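Local coordinates for insecticidal crystal protein Cry7Cal (Bacillus thuringiensis, PDB 5ZI1) that is an insecticidal crystal toxin active against the locust Locusta migratoria manilensis, probably acting by binding receptors in the insect, as in other delta-endotoxins, at residues 463-468 with 518-523; 522-527 with 595-600; 541-546 with 565-570. All coordinates share one frame; numbering follows the deposited sequence.

Contact 1. Residues 463-468 with 518-523; sequences LYPDKI and EPQKIK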
loop_
_atom_site.group_PDB
_atom_site.type_symbol
_atom_site.label_atom_id
_atom_site.label_comp_id
_atom_site.label_asym_id
_atom_site.label_seq_id
_atom_site.Cartn_x
_atom_site.Cartn_y
_atom_site.Cartn_z
ATOM N N LEU A 463 19.201 -0.784 -8.138
ATOM C CA LEU A 463 19.902 -1.437 -7.041
ATOM C C LEU A 463 20.656 -0.374 -6.264
ATOM O O LEU A 463 21.306 0.495 -6.858
ATOM C CB LEU A 463 20.876 -2.500 -7.535
ATOM C CG LEU A 463 20.269 -3.686 -8.272
ATOM C CD1 LEU A 463 21.326 -4.757 -8.452
ATOM C CD2 LEU A 463 19.038 -4.224 -7.549
ATOM N N TYR A 464 20.549 -0.424 -4.941
ATOM C CA TYR A 464 21.277 0.518 -4.113
ATOM C C TYR A 464 22.473 -0.200 -3.517
ATOM O O TYR A 464 22.295 -1.082 -2.659
ATOM C CB TYR A 464 20.389 1.099 -3.013
ATOM C CG TYR A 464 19.160 1.804 -3.549
ATOM C CD1 TYR A 464 18.001 1.095 -3.805
ATOM C CD2 TYR A 464 19.171 3.176 -3.832
ATOM C CE1 TYR A 464 16.876 1.712 -4.313
ATOM C CE2 TYR A 464 18.036 3.814 -4.350
ATOM C CZ TYR A 464 16.897 3.068 -4.587
ATOM O OH TYR A 464 15.755 3.638 -5.087
ATOM N N PRO A 465 23.692 0.098 -3.955
ATOM C CA PRO A 465 24.852 -0.271 -3.145
ATOM C C PRO A 465 24.722 0.403 -1.786
ATOM O O PRO A 465 24.078 1.452 -1.651
ATOM C CB PRO A 465 26.039 0.270 -3.952
ATOM C CG PRO A 465 25.451 1.365 -4.789
ATOM C CD PRO A 465 24.059 0.933 -5.114
ATOM N N ASP A 466 25.306 -0.228 -0.773
ATOM C CA ASP A 466 25.246 0.205 0.621
ATOM C C ASP A 466 23.868 0.053 1.245
ATOM O O ASP A 466 23.653 0.533 2.373
ATOM C CB ASP A 466 25.697 1.657 0.797
ATOM C CG ASP A 466 27.024 1.937 0.142
ATOM O OD1 ASP A 466 27.606 1.027 -0.498
ATOM O OD2 ASP A 466 27.501 3.081 0.287
ATOM N N LYS A 467 22.925 -0.582 0.551
ATOM C CA LYS A 467 21.570 -0.750 1.057
ATOM C C LYS A 467 21.039 -2.106 0.627
ATOM O O LYS A 467 21.450 -2.661 -0.400
ATOM C CB LYS A 467 20.620 0.348 0.545
ATOM C CG LYS A 467 20.960 1.746 1.029
ATOM C CD LYS A 467 19.956 2.762 0.540
ATOM C CE LYS A 467 19.718 3.829 1.590
ATOM N NZ LYS A 467 20.195 5.185 1.186
ATOM N N ILE A 468 20.114 -2.637 1.415
ATOM C CA ILE A 468 19.332 -3.770 0.947
ATOM C C ILE A 468 18.226 -3.220 0.057
ATOM O O ILE A 468 17.432 -2.375 0.483
ATOM C CB ILE A 468 18.761 -4.582 2.113
ATOM C CG1 ILE A 468 19.891 -5.313 2.858
ATOM C CG2 ILE A 468 17.757 -5.555 1.575
ATOM C CD1 ILE A 468 19.536 -5.692 4.309
ATOM N N GLU A 518 27.606 0.897 -11.812
ATOM C CA GLU A 518 28.735 -0.016 -11.827
ATOM C C GLU A 518 28.264 -1.457 -11.670
ATOM O O GLU A 518 27.127 -1.711 -11.258
ATOM C CB GLU A 518 29.707 0.344 -10.694
ATOM C CG GLU A 518 29.855 1.828 -10.461
ATOM C CD GLU A 518 31.215 2.343 -10.904
ATOM O OE1 GLU A 518 31.389 3.576 -11.001
ATOM O OE2 GLU A 518 32.131 1.530 -11.157
ATOM N N PRO A 519 29.100 -2.432 -12.042
ATOM C CA PRO A 519 28.838 -3.823 -11.653
ATOM C C PRO A 519 28.592 -3.939 -10.156
ATOM O O PRO A 519 29.228 -3.260 -9.346
ATOM C CB PRO A 519 30.118 -4.545 -12.075
ATOM C CG PRO A 519 30.550 -3.789 -13.288
ATOM C CD PRO A 519 30.216 -2.339 -12.999
ATOM N N GLN A 520 27.654 -4.815 -9.803
ATOM C CA GLN A 520 27.153 -4.954 -8.445
ATOM C C GLN A 520 27.469 -6.345 -7.913
ATOM O O GLN A 520 27.139 -7.351 -8.553
ATOM C CB GLN A 520 25.642 -4.698 -8.405
ATOM C CG GLN A 520 25.256 -3.260 -8.664
ATOM C CD GLN A 520 25.532 -2.362 -7.471
ATOM O OE1 GLN A 520 26.592 -2.443 -6.844
ATOM N NE2 GLN A 520 24.569 -1.500 -7.144
ATOM N N LYS A 521 28.120 -6.393 -6.751
ATOM C CA LYS A 521 28.433 -7.647 -6.076
ATOM C C LYS A 521 27.306 -7.932 -5.086
ATOM O O LYS A 521 27.179 -7.246 -4.063
ATOM C CB LYS A 521 29.794 -7.554 -5.381
ATOM N N ILE A 522 26.495 -8.950 -5.384
ATOM C CA ILE A 522 25.192 -9.128 -4.755
ATOM C C ILE A 522 25.065 -10.502 -4.091
ATOM O O ILE A 522 25.741 -11.469 -4.442
ATOM C CB ILE A 522 24.042 -8.946 -5.766
ATOM C CG1 ILE A 522 24.256 -9.906 -6.965
ATOM C CG2 ILE A 522 23.885 -7.443 -6.162
ATOM C CD1 ILE A 522 23.084 -9.977 -7.952
ATOM N N LYS A 523 24.158 -10.558 -3.119
ATOM C CA LYS A 523 23.457 -11.773 -2.732
ATOM C C LYS A 523 21.989 -11.498 -3.034
ATOM O O LYS A 523 21.523 -10.371 -2.827
ATOM C CB LYS A 523 23.666 -12.060 -1.248
ATOM C CG LYS A 523 24.824 -12.960 -0.952
ATOM C CD LYS A 523 24.680 -13.603 0.407
ATOM C CE LYS A 523 24.973 -12.571 1.480
ATOM N NZ LYS A 523 25.070 -13.256 2.795
#
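L463 and P465 meet Q520 where the chain entering domain III, the beta-sandwich closing the three-domain core of this delta-endotoxin, turns back on itself. Residues 464-467 form a type II beta turn, with P465 and D466 at its two central positions; its bond from K467 N to Y464 O is weak, at 3.3 Å. Opposite it, residues 518-520 lead into strand 521-530.

No hydrogen bond crosses between the segments. The contact is apolar at its inner end, where L463 CD1 approaches the CG2 branch of I522 at 4.4 Å, a loose touch. L463 also packs on F597, F516 and A572, so its isobutyl group belongs to the hydrophobic interior more than to this pair.

Van der Waals contact of the Q520 amide with the turn makes up the outer end. Bending at chi2 (-75°) folds the Q520 side chain toward L463 and P465, and it runs at about a right angle to the proline ring. The amide nitrogen does most of the touching: L463 CB lies 3.8 Å from Q520 NE2, while Q520 OE1 comes no closer than 4.0 Å to P465 CB. The closest approach joins P465 CD to Q520 NE2, at 3.2 Å.

Contact 2. Residues 522-527 with 595-600; sequences IKVRVR and IEFIPV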
loop_
_atom_site.group_PDB
_atom_site.type_symbol
_atom_site.label_atom_id
_atom_site.label_comp_id
_atom_site.label_asym_id
_atom_site.label_seq_id
_atom_site.Cartn_x
_atom_site.Cartn_y
_atom_site.Cartn_z
ATOM N N ILE A 522 26.495 -8.950 -5.384
ATOM C CA ILE A 522 25.192 -9.128 -4.755
ATOM C C ILE A 522 25.065 -10.502 -4.091
ATOM O O ILE A 522 25.741 -11.469 -4.442
ATOM C CB ILE A 522 24.042 -8.946 -5.766
ATOM C CG1 ILE A 522 24.256 -9.906 -6.965
ATOM C CG2 ILE A 522 23.885 -7.443 -6.162
ATOM C CD1 ILE A 522 23.084 -9.977 -7.952
ATOM N N LYS A 523 24.158 -10.558 -3.119
ATOM C CA LYS A 523 23.457 -11.773 -2.732
ATOM C C LYS A 523 21.989 -11.498 -3.034
ATOM O O LYS A 523 21.523 -10.371 -2.827
ATOM C CB LYS A 523 23.666 -12.060 -1.248
ATOM C CG LYS A 523 24.824 -12.960 -0.952
ATOM C CD LYS A 523 24.680 -13.603 0.407
ATOM C CE LYS A 523 24.973 -12.571 1.480
ATOM N NZ LYS A 523 25.070 -13.256 2.795
ATOM N N VAL A 524 21.272 -12.499 -3.537
ATOM C CA VAL A 524 19.836 -12.394 -3.766
ATOM C C VAL A 524 19.117 -13.226 -2.711
ATOM O O VAL A 524 19.276 -14.450 -2.652
ATOM C CB VAL A 524 19.461 -12.848 -5.185
ATOM C CG1 VAL A 524 17.949 -12.951 -5.360
ATOM C CG2 VAL A 524 20.026 -11.887 -6.208
ATOM N N ARG A 525 18.314 -12.563 -1.888
ATOM C CA ARG A 525 17.490 -13.217 -0.885
ATOM C C ARG A 525 16.033 -13.087 -1.303
ATOM O O ARG A 525 15.509 -11.973 -1.414
ATOM C CB ARG A 525 17.719 -12.596 0.488
ATOM C CG ARG A 525 17.018 -13.309 1.630
ATOM C CD ARG A 525 17.515 -12.769 2.950
ATOM N NE ARG A 525 17.090 -11.398 3.166
ATOM C CZ ARG A 525 17.512 -10.621 4.162
ATOM N NH1 ARG A 525 18.391 -11.071 5.035
ATOM N NH2 ARG A 525 17.054 -9.384 4.290
ATOM N N VAL A 526 15.399 -14.216 -1.556
ATOM C CA VAL A 526 13.984 -14.266 -1.884
ATOM C C VAL A 526 13.176 -14.487 -0.609
ATOM O O VAL A 526 13.528 -15.323 0.232
ATOM C CB VAL A 526 13.710 -15.375 -2.904
ATOM C CG1 VAL A 526 12.227 -15.503 -3.140
ATOM C CG2 VAL A 526 14.465 -15.088 -4.194
ATOM N N ARG A 527 12.113 -13.708 -0.441
ATOM C CA ARG A 527 11.135 -13.927 0.611
ATOM C C ARG A 527 9.994 -14.717 -0.021
ATOM O O ARG A 527 9.273 -14.188 -0.880
ATOM C CB ARG A 527 10.664 -12.600 1.193
ATOM C CG ARG A 527 9.534 -12.712 2.196
ATOM C CD ARG A 527 9.348 -11.412 2.942
ATOM N NE ARG A 527 8.677 -11.636 4.221
ATOM C CZ ARG A 527 7.356 -11.667 4.384
ATOM N NH1 ARG A 527 6.546 -11.504 3.344
ATOM N NH2 ARG A 527 6.844 -11.884 5.596
ATOM N N ILE A 595 12.029 -9.708 -3.706
ATOM C CA ILE A 595 13.383 -10.057 -4.109
ATOM C C ILE A 595 14.306 -9.053 -3.456
ATOM O O ILE A 595 14.129 -7.840 -3.635
ATOM C CB ILE A 595 13.548 -10.035 -5.627
ATOM C CG1 ILE A 595 12.321 -10.666 -6.272
ATOM C CG2 ILE A 595 14.816 -10.763 -6.006
ATOM C CD1 ILE A 595 12.250 -12.136 -6.008
ATOM N N GLU A 596 15.285 -9.539 -2.696
ATOM C CA GLU A 596 16.141 -8.645 -1.930
ATOM C C GLU A 596 17.579 -8.796 -2.390
ATOM O O GLU A 596 18.148 -9.894 -2.334
ATOM C CB GLU A 596 16.005 -8.887 -0.433
ATOM C CG GLU A 596 14.630 -8.523 0.081
ATOM C CD GLU A 596 14.438 -8.915 1.520
ATOM O OE1 GLU A 596 15.309 -9.654 2.039
ATOM O OE2 GLU A 596 13.427 -8.484 2.131
ATOM N N PHE A 597 18.145 -7.684 -2.849
ATOM C CA PHE A 597 19.522 -7.600 -3.298
ATOM C C PHE A 597 20.350 -7.100 -2.125
ATOM O O PHE A 597 20.211 -5.951 -1.696
ATOM C CB PHE A 597 19.613 -6.693 -4.521
ATOM C CG PHE A 597 18.847 -7.229 -5.691
ATOM C CD1 PHE A 597 17.496 -6.996 -5.813
ATOM C CD2 PHE A 597 19.467 -8.022 -6.636
ATOM C CE1 PHE A 597 16.768 -7.520 -6.883
ATOM C CE2 PHE A 597 18.747 -8.549 -7.703
ATOM C CZ PHE A 597 17.397 -8.299 -7.824
ATOM N N ILE A 598 21.177 -7.982 -1.590
ATOM C CA ILE A 598 21.965 -7.714 -0.396
ATOM C C ILE A 598 23.375 -7.342 -0.845
ATOM O O ILE A 598 23.958 -8.064 -1.668
ATOM C CB ILE A 598 21.973 -8.938 0.538
ATOM C CG1 ILE A 598 20.549 -9.178 1.074
ATOM C CG2 ILE A 598 23.004 -8.784 1.673
ATOM C CD1 ILE A 598 20.356 -10.520 1.716
ATOM N N PRO A 599 23.922 -6.218 -0.389
ATOM C CA PRO A 599 25.254 -5.810 -0.845
ATOM C C PRO A 599 26.349 -6.543 -0.081
ATOM O O PRO A 599 26.308 -6.650 1.148
ATOM C CB PRO A 599 25.274 -4.303 -0.563
ATOM C CG PRO A 599 24.305 -4.102 0.532
ATOM C CD PRO A 599 23.238 -5.151 0.365
ATOM N N VAL A 600 27.324 -7.065 -0.822
ATOM C CA VAL A 600 28.473 -7.748 -0.237
ATOM C C VAL A 600 29.687 -6.833 -0.359
ATOM O O VAL A 600 29.785 -6.015 -1.282
ATOM C CB VAL A 600 28.739 -9.106 -0.916
ATOM C CG1 VAL A 600 27.438 -9.873 -1.089
ATOM C CG2 VAL A 600 29.439 -8.916 -2.246
#
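R525 and E596 face each other across two antiparallel strands whose N-to-C directions differ by 150°. K523 pairs with I598 and R525 with E596 as hydrogen-bonded pairs; I522, V524 and V526 stand opposite P599, F597 and I595 as non-hydrogen-bonded ones.

On the face carrying V524 and F597, these two lie side by side, as do V526 and I595. The F597 ring has I522 CD1 at its edge, 4.3 Å from CD2, and V524 CG2 set obliquely against CE2 at 3.9 Å. I595 reaches two valines: its CG2 branch meets V524 CG1, and its CD1, carried by the other branch, lies 4.1 Å from V526 CG2.

On the other face, I598 CD1 sits over one face of the R525 guanidinium, displaced toward its rim, and 3.6 Å from R525 CB. A bend at chi3 (68°) swings the guanidinium across to E596, whose OE1 accepts from R525 NE at 2.7 Å and from R525 NH2 at 2.9 Å, both in the guanidinium plane. The carboxylate is turned 61° from that plane, and NH2 meets it from above. E596 OE2 is held by Y241 and Q470, and R525 NH2 also reaches T240 O, so this buried pair joins the strands to the preceding chain.

With V524 on F538 and V526 on M536 of the facing sheet, the pairing is that of a two-sheet beta-sandwich, domain III of the three-domain Cry toxin core.

Contact 3. Residues 541-546 with 565-570; sequences IAHDEY and GNDYAG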
loop_
_atom_site.group_PDB
_atom_site.type_symbol
_atom_site.label_atom_id
_atom_site.label_comp_id
_atom_site.label_asym_id
_atom_site.label_seq_id
_atom_site.Cartn_x
_atom_site.Cartn_y
_atom_site.Cartn_z
ATOM N N ILE A 541 23.895 -15.500 -10.514
ATOM C CA ILE A 541 24.342 -16.310 -9.393
ATOM C C ILE A 541 24.551 -17.724 -9.891
ATOM O O ILE A 541 23.652 -18.316 -10.502
ATOM C CB ILE A 541 23.350 -16.271 -8.226
ATOM C CG1 ILE A 541 23.377 -14.870 -7.631
ATOM C CG2 ILE A 541 23.738 -17.318 -7.176
ATOM C CD1 ILE A 541 22.256 -14.582 -6.758
ATOM N N ALA A 542 25.751 -18.247 -9.644
ATOM C CA ALA A 542 26.170 -19.498 -10.258
ATOM C C ALA A 542 25.393 -20.689 -9.709
ATOM O O ALA A 542 24.833 -21.476 -10.478
ATOM C CB ALA A 542 27.672 -19.691 -10.061
ATOM N N HIS A 543 25.350 -20.851 -8.390
ATOM C CA HIS A 543 24.748 -22.054 -7.812
ATOM C C HIS A 543 23.261 -21.866 -7.525
ATOM O O HIS A 543 22.835 -20.825 -7.020
ATOM C CB HIS A 543 25.478 -22.471 -6.538
ATOM C CG HIS A 543 26.892 -22.892 -6.780
ATOM N ND1 HIS A 543 27.735 -23.299 -5.768
ATOM C CD2 HIS A 543 27.616 -22.957 -7.923
ATOM C CE1 HIS A 543 28.915 -23.601 -6.279
ATOM N NE2 HIS A 543 28.871 -23.397 -7.584
ATOM N N ASP A 544 22.479 -22.883 -7.868
ATOM C CA ASP A 544 21.073 -22.931 -7.510
ATOM C C ASP A 544 20.934 -23.311 -6.041
ATOM O O ASP A 544 21.804 -23.964 -5.469
ATOM C CB ASP A 544 20.330 -23.935 -8.393
ATOM C CG ASP A 544 20.562 -23.700 -9.895
ATOM O OD1 ASP A 544 21.107 -22.633 -10.276
ATOM O OD2 ASP A 544 20.190 -24.593 -10.696
ATOM N N GLU A 545 19.827 -22.905 -5.424
ATOM C CA GLU A 545 19.672 -23.075 -3.983
ATOM C C GLU A 545 18.448 -23.926 -3.672
ATOM O O GLU A 545 17.327 -23.583 -4.066
ATOM C CB GLU A 545 19.595 -21.719 -3.279
ATOM C CG GLU A 545 19.834 -21.794 -1.756
ATOM C CD GLU A 545 21.271 -22.182 -1.372
ATOM O OE1 GLU A 545 21.469 -22.601 -0.208
ATOM O OE2 GLU A 545 22.203 -22.075 -2.218
ATOM N N TYR A 546 18.668 -25.032 -2.966
ATOM C CA TYR A 546 17.571 -25.866 -2.488
ATOM C C TYR A 546 16.786 -25.147 -1.392
ATOM O O TYR A 546 17.376 -24.539 -0.495
ATOM C CB TYR A 546 18.144 -27.183 -1.965
ATOM C CG TYR A 546 17.190 -28.150 -1.293
ATOM C CD1 TYR A 546 16.432 -29.037 -2.042
ATOM C CD2 TYR A 546 17.104 -28.225 0.097
ATOM C CE1 TYR A 546 15.572 -29.951 -1.431
ATOM C CE2 TYR A 546 16.256 -29.148 0.721
ATOM C CZ TYR A 546 15.491 -30.008 -0.053
ATOM O OH TYR A 546 14.641 -30.927 0.536
ATOM N N GLY A 565 23.750 -17.038 -3.508
ATOM C CA GLY A 565 25.009 -16.336 -3.451
ATOM C C GLY A 565 25.760 -16.502 -2.153
ATOM O O GLY A 565 26.672 -15.716 -1.886
ATOM N N ASN A 566 25.400 -17.489 -1.331
ATOM C CA ASN A 566 26.187 -17.781 -0.143
ATOM C C ASN A 566 27.460 -18.546 -0.489
ATOM O O ASN A 566 28.486 -18.364 0.179
ATOM C CB ASN A 566 25.345 -18.565 0.869
ATOM C CG ASN A 566 24.455 -17.666 1.714
ATOM O OD1 ASN A 566 24.765 -16.493 1.936
ATOM N ND2 ASN A 566 23.355 -18.223 2.212
ATOM N N ASP A 567 27.421 -19.394 -1.523
ATOM C CA ASP A 567 28.639 -20.067 -1.975
ATOM C C ASP A 567 29.623 -19.059 -2.575
ATOM O O ASP A 567 30.759 -18.931 -2.106
ATOM C CB ASP A 567 28.300 -21.180 -2.980
ATOM C CG ASP A 567 27.371 -22.255 -2.392
ATOM O OD1 ASP A 567 27.200 -22.298 -1.152
ATOM O OD2 ASP A 567 26.822 -23.077 -3.168
ATOM N N TYR A 568 29.203 -18.323 -3.609
ATOM C CA TYR A 568 30.028 -17.257 -4.173
ATOM C C TYR A 568 29.148 -16.087 -4.583
ATOM O O TYR A 568 28.155 -16.271 -5.292
ATOM C CB TYR A 568 30.843 -17.729 -5.392
ATOM C CG TYR A 568 31.611 -19.017 -5.177
ATOM C CD1 TYR A 568 32.909 -19.003 -4.680
ATOM C CD2 TYR A 568 31.047 -20.246 -5.483
ATOM C CE1 TYR A 568 33.623 -20.182 -4.480
ATOM C CE2 TYR A 568 31.749 -21.426 -5.288
ATOM C CZ TYR A 568 33.040 -21.390 -4.788
ATOM O OH TYR A 568 33.746 -22.562 -4.596
ATOM N N ALA A 569 29.543 -14.886 -4.160
ATOM C CA ALA A 569 28.817 -13.683 -4.534
ATOM C C ALA A 569 28.578 -13.655 -6.040
ATOM O O ALA A 569 29.409 -14.112 -6.830
ATOM C CB ALA A 569 29.592 -12.447 -4.080
ATOM N N GLY A 570 27.398 -13.182 -6.426
ATOM C CA GLY A 570 27.047 -13.057 -7.818
ATOM C C GLY A 570 27.169 -11.621 -8.291
ATOM O O GLY A 570 27.479 -10.698 -7.542
HETATM O O HOH W 1 27.404 -16.856 -8.305
#
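I541 packs against G565 and G570, while two residues further along H543 reaches out to D567 and Y568. The contact joins the loop leading to strand 545-547 to a bulged, loop-like part of strand 560-571, at the edge of the domain III beta-sandwich.

The tight part is built on I541 and the two glycines. I541 CG2 lies 3.7 Å from G565 N, and its other branch brings CG1 to 4.1 Å from G570 CA. Here the CA atoms of I541 and G570 are only 4.5 Å apart, G570 presenting its bare CA to the isoleucine. G565 adopts a positive phi, a conformation that suits a residue without a side chain. I541 also packs on M564, which ties this end to the domain interior.

Toward solvent the contact changes character. H543, D567 and Y568 are all exposed, and they meet through a few directed contacts. With CG anti to its carbonyl carbon (chi1 -65°), H543 extends its imidazole toward both partners. The edge of the Y568 ring is turned toward the face of the imidazole in an offset edge-to-face pair, with centroids 5.6 Å apart and planes at 88°; the nearest atoms are Y568 CE2 and H543 CE1, 3.7 Å apart. D567 comes to another part of the histidine, at the edge of its ring.

ND1 of H543 donates to D567 OD2 at 2.8 Å with an N-H...O angle of 165°. The oxygen lies close to the ring plane and uses its anti lone pair. The geometry is consistent with ND1 as the donor, and the nearby carboxylate would probably favour a positively charged imidazole, while E545 OE2, 4.8 Å from D567 OD2, would probably add modestly to the negative potential.

From the N terminus, residues 463-468 come first, on the way into strand 468-472, and contact 1 closes a loop of 49 residues by meeting the start of strand 521-530. That strand is shared: I522 and K523 belong to contacts 1 and 2, and contact 2 begins where contact 1 ends, closing the loop that runs to strand 589-599. Contact 3 is nested inside this second loop and follows contact 1 in series. All three reach one sheet, in which 521-530 has 589-599 and 560-571 as neighbours; contact 3 also joins 560-571 to the rim of the facing five-stranded sheet. K521 O probably bonds to V600 N, I522 N to G570 O, and V524 touches I541.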